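Long-range contacts in alpha-L-arabinosidase (Xanthomonas axonopodis pv. citri, PDB 6D25), which probably removes alpha-L-arabinofuranosyl groups from plant polysaccharides by hydrolysis, coping with internal di-substitutions in arabinoxylans: residues A[300-305]-A[357-362]; A[49-54]-A[89-94]. All coordinates share one frame; numbering follows the deposited sequence.

Interaction 1 of 2, residues A[300-305]-A[357-362]; sequences ELITKH and DIFSQH
Ile-302 presses its branch methyl CG2 onto one face of the His-362 imidazole, a CH-pi contact with CG2 3.7 Å from the ring centroid and 20° off the ring normal. This is the tight part of a join between two consecutive outer helices of a (beta/alpha)8 barrel: helix 285-312, which follows strand 262-269, and helix 346-361, at whose C-terminal end His-362 stands. With chi1 of -70°, Ile-302 sends CG2 opposite the backbone N and over the ring, while CG1 carries CD1 in another direction. CD1 meets the edge of the Phe-359 ring, close to its plane and 3.9 Å from CD1 of that residue, and lies 4.0 Å from CG2 of Ile-358. A beta-branched isoleucine suits this place because its two arms reach an imidazole face and the apolar side chains of Ile-358 and Phe-359. Met-265 of strand 262-269 also touches Ile-302, and Trp-325 meets the Phe-359 ring edge to face.

Toward solvent the fit slackens. Thr-303 reaches the imidazole obliquely, its OG1 3.3 Å from CE1 of His-362, but its hydroxyl is hydrogen-bonded one turn back to the carbonyl O of Asp-299. Farther out, Lys-304 and Glu-300 form a salt bridge along their own helix, with NZ of Lys-304 2.9 Å from OE2 of Glu-300; the lysine comes from the anti side, 34° out of the carboxylate plane.

Asp-299 joins the two regions, since its OD1 is hydrogen-bonded to NE2 of His-362. That bond limits rotation of the imidazole and should polarise it, so the interface combines an apolar grip on the ring face with a carboxylate hold on its far nitrogen.

Interaction 2 of 2, residues A[49-54]-A[89-94]; sequences FGQFAE and IAVPNI
Gln-51 lays its CG against the isopropyl group of Val-91, 3.7 Å from CG1, the two side chains meeting at about a right angle. The contact joins the first two parallel strands of a (beta/alpha)8 barrel, 51-52 and 93-96, linked by a beta-alpha-beta crossover through helix 80-88. Gln-51 and Ile-94 form the parallel bridge, and the amide N of Gln-51 gives a nearly straight hydrogen bond (174°) to O of Asn-93 at 3.0 Å. A backbone hydrogen bond between Gln-51 and Arg-95 continues the pairing. The carbonyl O of Gln-51 is approached by CA of Ile-94 at 3.4 Å, a CA-H...O contact, and also takes a hydrogen bond from ND2 of Asn-370.

Gln-51 and Ile-94 face the outer helices: Ile-94 packs on Phe-139, Phe-142 and Leu-146 of helix 136-146, and Gln-51 on Phe-398. The glutamine chain bends at chi2 (-76°), which brings NE2 beside CD1 of Ile-89 at 4.0 Å. Glutamine suits the place because its methylenes pack on Val-91 while NE2 is hydrogen-bonded elsewhere in the protein.

Asn-93 belongs to the barrel interior, touching Met-368. Its CG sits between the backbone N and carbonyl carbon (chi1 80°), directing the amide toward Gly-50; OD1 is hydrogen-bonded to ND2 of Asn-370 and ND2 to OE1 of Gln-47. Having no CB, Gly-50 leaves room for that amide, whose ND2 lies 3.9 Å from the glycine CA. Pro-92 brings the CG-CD side of its ring against the Phe-49 carbonyl, CD 3.2 Å from O of Phe-49; the ring puts carbon where other residues carry an N-H. At the other end, small Ala-53 places its CB 3.9 Å from CG2 of Ile-94.

From the N terminus the chain first passes through strand 29-36 of the beta-sandwich, then enters the barrel. Interaction 2 closes there first, over 34 intervening residues that include helix 80-88, setting the second strand beside the first. Interaction 1 follows much later, closing 51 residues that contain strand 319-325 between two outer helices. The two loops therefore run in series, neither nested nor crossed. Their centres are 20 Å apart and their nearest atoms about 6 Å, without touching. Strand 366-371, just after the second helix of interaction 1, returns to pair with Gly-50 of interaction 2, so the late helical layer leads directly into closure of the barrel.

Interaction 1 of 2, residues A[300-305]-A[357-362]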
ATOM      1  N   GLU A 300     -21.558 -21.716 -17.879  1.00 19.89           N
ATOM      2  CA  GLU A 300     -22.410 -20.829 -17.089  1.00 20.67           C
ATOM      3  C   GLU A 300     -21.590 -19.657 -16.526  1.00 19.58           C
ATOM      4  O   GLU A 300     -22.033 -18.509 -16.560  1.00 19.12           O
ATOM      5  CB  GLU A 300     -23.074 -21.623 -15.956  1.00 22.99           C
ATOM      6  CG  GLU A 300     -23.863 -20.762 -15.008  1.00 26.83           C
ATOM      7  CD  GLU A 300     -24.446 -21.490 -13.803  1.00 30.66           C
ATOM      8  OE1 GLU A 300     -24.422 -22.756 -13.787  1.00 31.64           O
ATOM      9  OE2 GLU A 300     -24.927 -20.765 -12.896  1.00 33.10           O
ATOM     10  N   LEU A 301     -20.408 -19.949 -15.974  1.00 18.43           N
ATOM     11  CA  LEU A 301     -19.545 -18.897 -15.405  1.00 18.05           C
ATOM     12  C   LEU A 301     -19.169 -17.883 -16.487  1.00 17.75           C
ATOM     13  O   LEU A 301     -19.292 -16.661 -16.260  1.00 17.34           O
ATOM     14  CB  LEU A 301     -18.282 -19.520 -14.815  1.00 17.90           C
ATOM     15  CG  LEU A 301     -18.487 -20.472 -13.637  1.00 18.30           C
ATOM     16  CD1 LEU A 301     -17.143 -21.039 -13.217  1.00 18.20           C
ATOM     17  CD2 LEU A 301     -19.183 -19.808 -12.451  1.00 18.70           C
ATOM     18  N   ILE A 302     -18.703 -18.345 -17.648  1.00 17.19           N
ATOM     19  CA  ILE A 302     -18.338 -17.410 -18.707  1.00 16.84           C
ATOM     20  C   ILE A 302     -19.545 -16.555 -19.112  1.00 17.27           C
ATOM     21  O   ILE A 302     -19.427 -15.332 -19.283  1.00 15.90           O
ATOM     22  CB  ILE A 302     -17.723 -18.143 -19.903  1.00 16.82           C
ATOM     23  CG1 ILE A 302     -16.342 -18.684 -19.523  1.00 16.63           C
ATOM     24  CG2 ILE A 302     -17.669 -17.246 -21.122  1.00 16.98           C
ATOM     25  CD1 ILE A 302     -15.729 -19.637 -20.537  1.00 16.70           C
ATOM     26  N   THR A 303     -20.708 -17.207 -19.248  1.00 17.74           N
ATOM     27  CA  THR A 303     -21.909 -16.516 -19.668  1.00 18.65           C
ATOM     28  C   THR A 303     -22.203 -15.371 -18.712  1.00 18.49           C
ATOM     29  O   THR A 303     -22.414 -14.228 -19.126  1.00 18.31           O
ATOM     30  CB  THR A 303     -23.087 -17.495 -19.818  1.00 19.32           C
ATOM     31  OG1 THR A 303     -22.675 -18.428 -20.829  1.00 19.57           O
ATOM     32  CG2 THR A 303     -24.377 -16.820 -20.205  1.00 20.01           C
ATOM     33  N   LYS A 304     -22.247 -15.687 -17.436  1.00 18.53           N
ATOM     34  CA  LYS A 304     -22.679 -14.715 -16.424  1.00 18.71           C
ATOM     35  C   LYS A 304     -21.609 -13.649 -16.204  1.00 17.70           C
ATOM     36  O   LYS A 304     -21.966 -12.467 -16.087  1.00 17.81           O
ATOM     37  CB  LYS A 304     -23.083 -15.426 -15.136  1.00 19.81           C
ATOM     38  CG  LYS A 304     -24.425 -16.119 -15.271  1.00 21.45           C
ATOM     39  CD  LYS A 304     -24.891 -16.871 -14.067  1.00 23.65           C
ATOM     40  CE  LYS A 304     -26.249 -17.492 -14.338  1.00 25.69           C
ATOM     41  NZ  LYS A 304     -26.637 -18.409 -13.245  1.00 28.72           N
ATOM     42  N   HIS A 305     -20.343 -14.026 -16.117  1.00 17.03           N
ATOM     43  CA  HIS A 305     -19.277 -12.992 -16.019  1.00 16.76           C
ATOM     44  C   HIS A 305     -19.277 -12.094 -17.264  1.00 16.56           C
ATOM     45  O   HIS A 305     -19.117 -10.880 -17.132  1.00 16.56           O
ATOM     46  CB  HIS A 305     -17.902 -13.625 -15.797  1.00 16.52           C
ATOM     47  CG  HIS A 305     -17.696 -14.198 -14.426  1.00 17.06           C
ATOM     48  ND1 HIS A 305     -17.777 -13.418 -13.272  1.00 17.83           N
ATOM     49  CD2 HIS A 305     -17.385 -15.454 -14.030  1.00 16.94           C
ATOM     50  CE1 HIS A 305     -17.549 -14.188 -12.225  1.00 17.98           C
ATOM     51  NE2 HIS A 305     -17.299 -15.435 -12.660  1.00 17.58           N
ATOM     52  N   ASP A 357     -14.225 -26.457 -26.507  1.00 17.45           N
ATOM     53  CA  ASP A 357     -15.525 -26.259 -27.157  1.00 18.78           C
ATOM     54  C   ASP A 357     -16.179 -25.000 -26.580  1.00 18.89           C
ATOM     55  O   ASP A 357     -16.626 -24.112 -27.321  1.00 20.04           O
ATOM     56  CB  ASP A 357     -16.438 -27.471 -26.980  1.00 19.66           C
ATOM     57  CG  ASP A 357     -16.023 -28.760 -27.693  1.00 20.28           C
ATOM     58  OD1 ASP A 357     -15.107 -28.709 -28.591  1.00 20.08           O
ATOM     59  OD2 ASP A 357     -16.627 -29.855 -27.333  1.00 22.63           O
ATOM     60  N   ILE A 358     -16.198 -24.917 -25.242  1.00 18.81           N
ATOM     61  CA  ILE A 358     -16.892 -23.820 -24.568  1.00 18.18           C
ATOM     62  C   ILE A 358     -16.215 -22.477 -24.880  1.00 17.90           C
ATOM     63  O   ILE A 358     -16.866 -21.478 -25.211  1.00 18.21           O
ATOM     64  CB  ILE A 358     -16.991 -24.111 -23.071  1.00 18.43           C
ATOM     65  CG1 ILE A 358     -17.999 -25.225 -22.775  1.00 18.37           C
ATOM     66  CG2 ILE A 358     -17.301 -22.838 -22.264  1.00 18.76           C
ATOM     67  CD1 ILE A 358     -17.830 -25.807 -21.375  1.00 18.42           C
ATOM     68  N   PHE A 359     -14.892 -22.427 -24.769  1.00 17.41           N
ATOM     69  CA  PHE A 359     -14.186 -21.168 -25.039  1.00 16.64           C
ATOM     70  C   PHE A 359     -14.482 -20.697 -26.461  1.00 17.39           C
ATOM     71  O   PHE A 359     -14.714 -19.469 -26.690  1.00 17.06           O
ATOM     72  CB  PHE A 359     -12.675 -21.317 -24.900  1.00 15.90           C
ATOM     73  CG  PHE A 359     -12.144 -21.750 -23.562  1.00 15.38           C
ATOM     74  CD1 PHE A 359     -12.815 -21.477 -22.398  1.00 15.28           C
ATOM     75  CD2 PHE A 359     -10.898 -22.357 -23.468  1.00 15.18           C
ATOM     76  CE1 PHE A 359     -12.315 -21.881 -21.160  1.00 14.94           C
ATOM     77  CE2 PHE A 359     -10.379 -22.731 -22.246  1.00 14.52           C
ATOM     78  CZ  PHE A 359     -11.096 -22.514 -21.099  1.00 14.82           C
ATOM     79  N   SER A 360     -14.472 -21.639 -27.414  1.00 17.92           N
ATOM     80  CA  SER A 360     -14.652 -21.273 -28.813  1.00 18.69           C
ATOM     81  C   SER A 360     -16.076 -20.747 -29.069  1.00 19.59           C
ATOM     82  O   SER A 360     -16.285 -19.969 -30.031  1.00 19.72           O
ATOM     83  CB  SER A 360     -14.290 -22.435 -29.710  1.00 19.80           C
ATOM     84  OG  SER A 360     -15.334 -23.395 -29.795  1.00 21.22           O
ATOM     85  N   GLN A 361     -17.055 -21.133 -28.228  1.00 19.61           N
ATOM     86  CA  GLN A 361     -18.426 -20.643 -28.325  1.00 20.92           C
ATOM     87  C   GLN A 361     -18.546 -19.210 -27.776  1.00 20.70           C
ATOM     88  O   GLN A 361     -19.595 -18.569 -27.950  1.00 19.90           O
ATOM     89  CB  GLN A 361     -19.412 -21.519 -27.537  1.00 23.05           C
ATOM     90  CG  GLN A 361     -19.479 -22.957 -27.964  1.00 25.71           C
ATOM     91  CD  GLN A 361     -19.558 -23.070 -29.471  1.00 28.95           C
ATOM     92  OE1 GLN A 361     -20.585 -22.698 -30.071  1.00 31.03           O
ATOM     93  NE2 GLN A 361     -18.443 -23.508 -30.085  1.00 27.64           N
ATOM     94  N   HIS A 362     -17.527 -18.722 -27.053  1.00 19.81           N
ATOM     95  CA  HIS A 362     -17.561 -17.400 -26.414  1.00 19.99           C
ATOM     96  C   HIS A 362     -16.406 -16.566 -26.941  1.00 20.05           C
ATOM     97  O   HIS A 362     -15.884 -15.704 -26.213  1.00 19.34           O
ATOM     98  CB  HIS A 362     -17.487 -17.559 -24.882  1.00 19.76           C
ATOM     99  CG  HIS A 362     -18.712 -18.192 -24.309  1.00 20.48           C
ATOM    100  ND1 HIS A 362     -19.823 -17.441 -24.005  1.00 21.33           N
ATOM    101  CD2 HIS A 362     -18.990 -19.472 -23.985  1.00 20.60           C
ATOM    102  CE1 HIS A 362     -20.779 -18.241 -23.539  1.00 22.94           C
ATOM    103  NE2 HIS A 362     -20.289 -19.510 -23.506  1.00 21.97           N
TER

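Interaction 2 of 2, residues A[49-54]-A[89-94]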
ATOM      1  N   PHE A  49      -5.181 -21.344 -26.010  1.00 14.60           N
ATOM      2  CA  PHE A  49      -4.354 -22.534 -25.770  1.00 14.97           C
ATOM      3  C   PHE A  49      -3.118 -22.186 -24.934  1.00 14.84           C
ATOM      4  O   PHE A  49      -2.107 -22.900 -25.013  1.00 15.26           O
ATOM      5  CB  PHE A  49      -3.980 -23.149 -27.129  1.00 15.37           C
ATOM      6  CG  PHE A  49      -5.217 -23.595 -27.871  1.00 15.34           C
ATOM      7  CD1 PHE A  49      -5.855 -24.767 -27.515  1.00 15.56           C
ATOM      8  CD2 PHE A  49      -5.827 -22.776 -28.801  1.00 15.35           C
ATOM      9  CE1 PHE A  49      -7.057 -25.139 -28.120  1.00 16.09           C
ATOM     10  CE2 PHE A  49      -6.980 -23.173 -29.456  1.00 16.08           C
ATOM     11  CZ  PHE A  49      -7.626 -24.339 -29.081  1.00 16.20           C
ATOM     12  N   GLY A  50      -3.206 -21.132 -24.132  1.00 14.67           N
ATOM     13  CA  GLY A  50      -2.105 -20.731 -23.268  1.00 14.29           C
ATOM     14  C   GLY A  50      -1.756 -21.783 -22.230  1.00 14.01           C
ATOM     15  O   GLY A  50      -2.598 -22.651 -21.823  1.00 14.23           O
ATOM     16  N   GLN A  51      -0.475 -21.732 -21.832  1.00 14.20           N
ATOM     17  CA  GLN A  51       0.076 -22.580 -20.798  1.00 14.51           C
ATOM     18  C   GLN A  51       0.455 -21.691 -19.600  1.00 14.72           C
ATOM     19  O   GLN A  51       0.454 -20.461 -19.670  1.00 14.38           O
ATOM     20  CB  GLN A  51       1.286 -23.346 -21.326  1.00 14.45           C
ATOM     21  CG  GLN A  51       1.014 -24.214 -22.560  1.00 14.93           C
ATOM     22  CD  GLN A  51       0.277 -25.500 -22.247  1.00 15.13           C
ATOM     23  OE1 GLN A  51       0.210 -25.954 -21.104  1.00 15.03           O
ATOM     24  NE2 GLN A  51      -0.296 -26.105 -23.280  1.00 15.73           N
ATOM     25  N   PHE A  52       0.758 -22.354 -18.493  1.00 15.10           N
ATOM     26  CA  PHE A  52       0.956 -21.712 -17.216  1.00 14.98           C
ATOM     27  C   PHE A  52       2.001 -22.500 -16.440  1.00 15.25           C
ATOM     28  O   PHE A  52       1.765 -23.650 -16.082  1.00 14.84           O
ATOM     29  CB  PHE A  52      -0.406 -21.640 -16.510  1.00 15.52           C
ATOM     30  CG  PHE A  52      -0.414 -21.196 -15.078  1.00 15.83           C
ATOM     31  CD1 PHE A  52       0.566 -20.337 -14.577  1.00 16.57           C
ATOM     32  CD2 PHE A  52      -1.422 -21.632 -14.232  1.00 16.12           C
ATOM     33  CE1 PHE A  52       0.548 -19.971 -13.240  1.00 16.15           C
ATOM     34  CE2 PHE A  52      -1.423 -21.263 -12.888  1.00 16.56           C
ATOM     35  CZ  PHE A  52      -0.446 -20.433 -12.405  1.00 16.31           C
ATOM     36  N   ALA A  53       3.158 -21.870 -16.189  1.00 15.67           N
ATOM     37  CA  ALA A  53       4.271 -22.524 -15.539  1.00 16.29           C
ATOM     38  C   ALA A  53       4.661 -21.776 -14.260  1.00 16.34           C
ATOM     39  O   ALA A  53       5.567 -20.903 -14.292  1.00 16.89           O
ATOM     40  CB  ALA A  53       5.422 -22.619 -16.495  1.00 16.40           C
ATOM     41  N   GLU A  54       4.024 -22.122 -13.139  1.00 15.59           N
ATOM     42  CA  GLU A  54       4.354 -21.557 -11.853  1.00 15.49           C
ATOM     43  C   GLU A  54       5.619 -22.220 -11.328  1.00 15.39           C
ATOM     44  O   GLU A  54       5.882 -23.395 -11.615  1.00 15.97           O
ATOM     45  CB  GLU A  54       3.203 -21.773 -10.860  1.00 15.98           C
ATOM     46  CG  GLU A  54       3.386 -21.138  -9.486  1.00 16.61           C
ATOM     47  CD  GLU A  54       2.123 -21.060  -8.641  1.00 16.99           C
ATOM     48  OE1 GLU A  54       1.092 -21.642  -9.071  1.00 17.60           O
ATOM     49  OE2 GLU A  54       2.151 -20.433  -7.547  1.00 17.28           O
ATOM     50  N   ILE A  89       3.159 -28.478 -30.351  1.00 18.96           N
ATOM     51  CA  ILE A  89       1.737 -28.066 -30.193  1.00 19.18           C
ATOM     52  C   ILE A  89       1.581 -26.541 -30.345  1.00 19.66           C
ATOM     53  O   ILE A  89       0.467 -26.011 -30.113  1.00 20.00           O
ATOM     54  CB  ILE A  89       1.127 -28.590 -28.881  1.00 18.80           C
ATOM     55  CG1 ILE A  89       1.883 -28.132 -27.647  1.00 17.66           C
ATOM     56  CG2 ILE A  89       0.987 -30.088 -28.927  1.00 19.51           C
ATOM     57  CD1 ILE A  89       1.123 -28.320 -26.340  1.00 17.79           C
ATOM     58  N   ALA A  90       2.645 -25.850 -30.757  1.00 19.10           N
ATOM     59  CA  ALA A  90       2.628 -24.401 -31.036  1.00 20.27           C
ATOM     60  C   ALA A  90       2.039 -23.615 -29.844  1.00 19.93           C
ATOM     61  O   ALA A  90       1.054 -22.893 -29.952  1.00 20.59           O
ATOM     62  CB  ALA A  90       1.875 -24.117 -32.334  1.00 21.16           C
ATOM     63  N   VAL A  91       2.661 -23.757 -28.692  1.00 18.35           N
ATOM     64  CA  VAL A  91       2.254 -23.016 -27.508  1.00 17.10           C
ATOM     65  C   VAL A  91       2.181 -21.526 -27.862  1.00 16.67           C
ATOM     66  O   VAL A  91       3.156 -20.965 -28.315  1.00 16.73           O
ATOM     67  CB  VAL A  91       3.203 -23.279 -26.333  1.00 17.40           C
ATOM     68  CG1 VAL A  91       2.855 -22.379 -25.161  1.00 16.89           C
ATOM     69  CG2 VAL A  91       3.210 -24.740 -25.903  1.00 18.11           C
ATOM     70  N   PRO A  92       1.052 -20.867 -27.570  1.00 15.36           N
ATOM     71  CA  PRO A  92       0.890 -19.456 -27.972  1.00 15.62           C
ATOM     72  C   PRO A  92       1.437 -18.445 -26.952  1.00 15.65           C
ATOM     73  O   PRO A  92       1.954 -17.366 -27.312  1.00 16.66           O
ATOM     74  CB  PRO A  92      -0.637 -19.289 -28.085  1.00 15.53           C
ATOM     75  CG  PRO A  92      -1.171 -20.239 -27.029  1.00 15.01           C
ATOM     76  CD  PRO A  92      -0.222 -21.431 -27.125  1.00 15.34           C
ATOM     77  N   ASN A  93       1.323 -18.783 -25.673  1.00 15.71           N
ATOM     78  CA  ASN A  93       1.890 -17.965 -24.567  1.00 15.12           C
ATOM     79  C   ASN A  93       2.074 -18.871 -23.356  1.00 14.82           C
ATOM     80  O   ASN A  93       1.402 -19.922 -23.252  1.00 14.27           O
ATOM     81  CB  ASN A  93       1.040 -16.739 -24.246  1.00 14.95           C
ATOM     82  CG  ASN A  93      -0.162 -17.033 -23.382  1.00 15.82           C
ATOM     83  OD1 ASN A  93      -0.028 -17.254 -22.160  1.00 15.77           O
ATOM     84  ND2 ASN A  93      -1.347 -16.963 -23.972  1.00 14.97           N
ATOM     85  N   ILE A  94       2.994 -18.468 -22.487  1.00 14.83           N
ATOM     86  CA  ILE A  94       3.165 -19.084 -21.181  1.00 15.36           C
ATOM     87  C   ILE A  94       3.094 -17.988 -20.120  1.00 15.23           C
ATOM     88  O   ILE A  94       3.856 -16.996 -20.201  1.00 14.91           O
ATOM     89  CB  ILE A  94       4.506 -19.828 -21.059  1.00 15.64           C
ATOM     90  CG1 ILE A  94       4.675 -20.897 -22.139  1.00 15.88           C
ATOM     91  CG2 ILE A  94       4.633 -20.418 -19.646  1.00 15.49           C
ATOM     92  CD1 ILE A  94       6.068 -21.526 -22.165  1.00 16.31           C
TER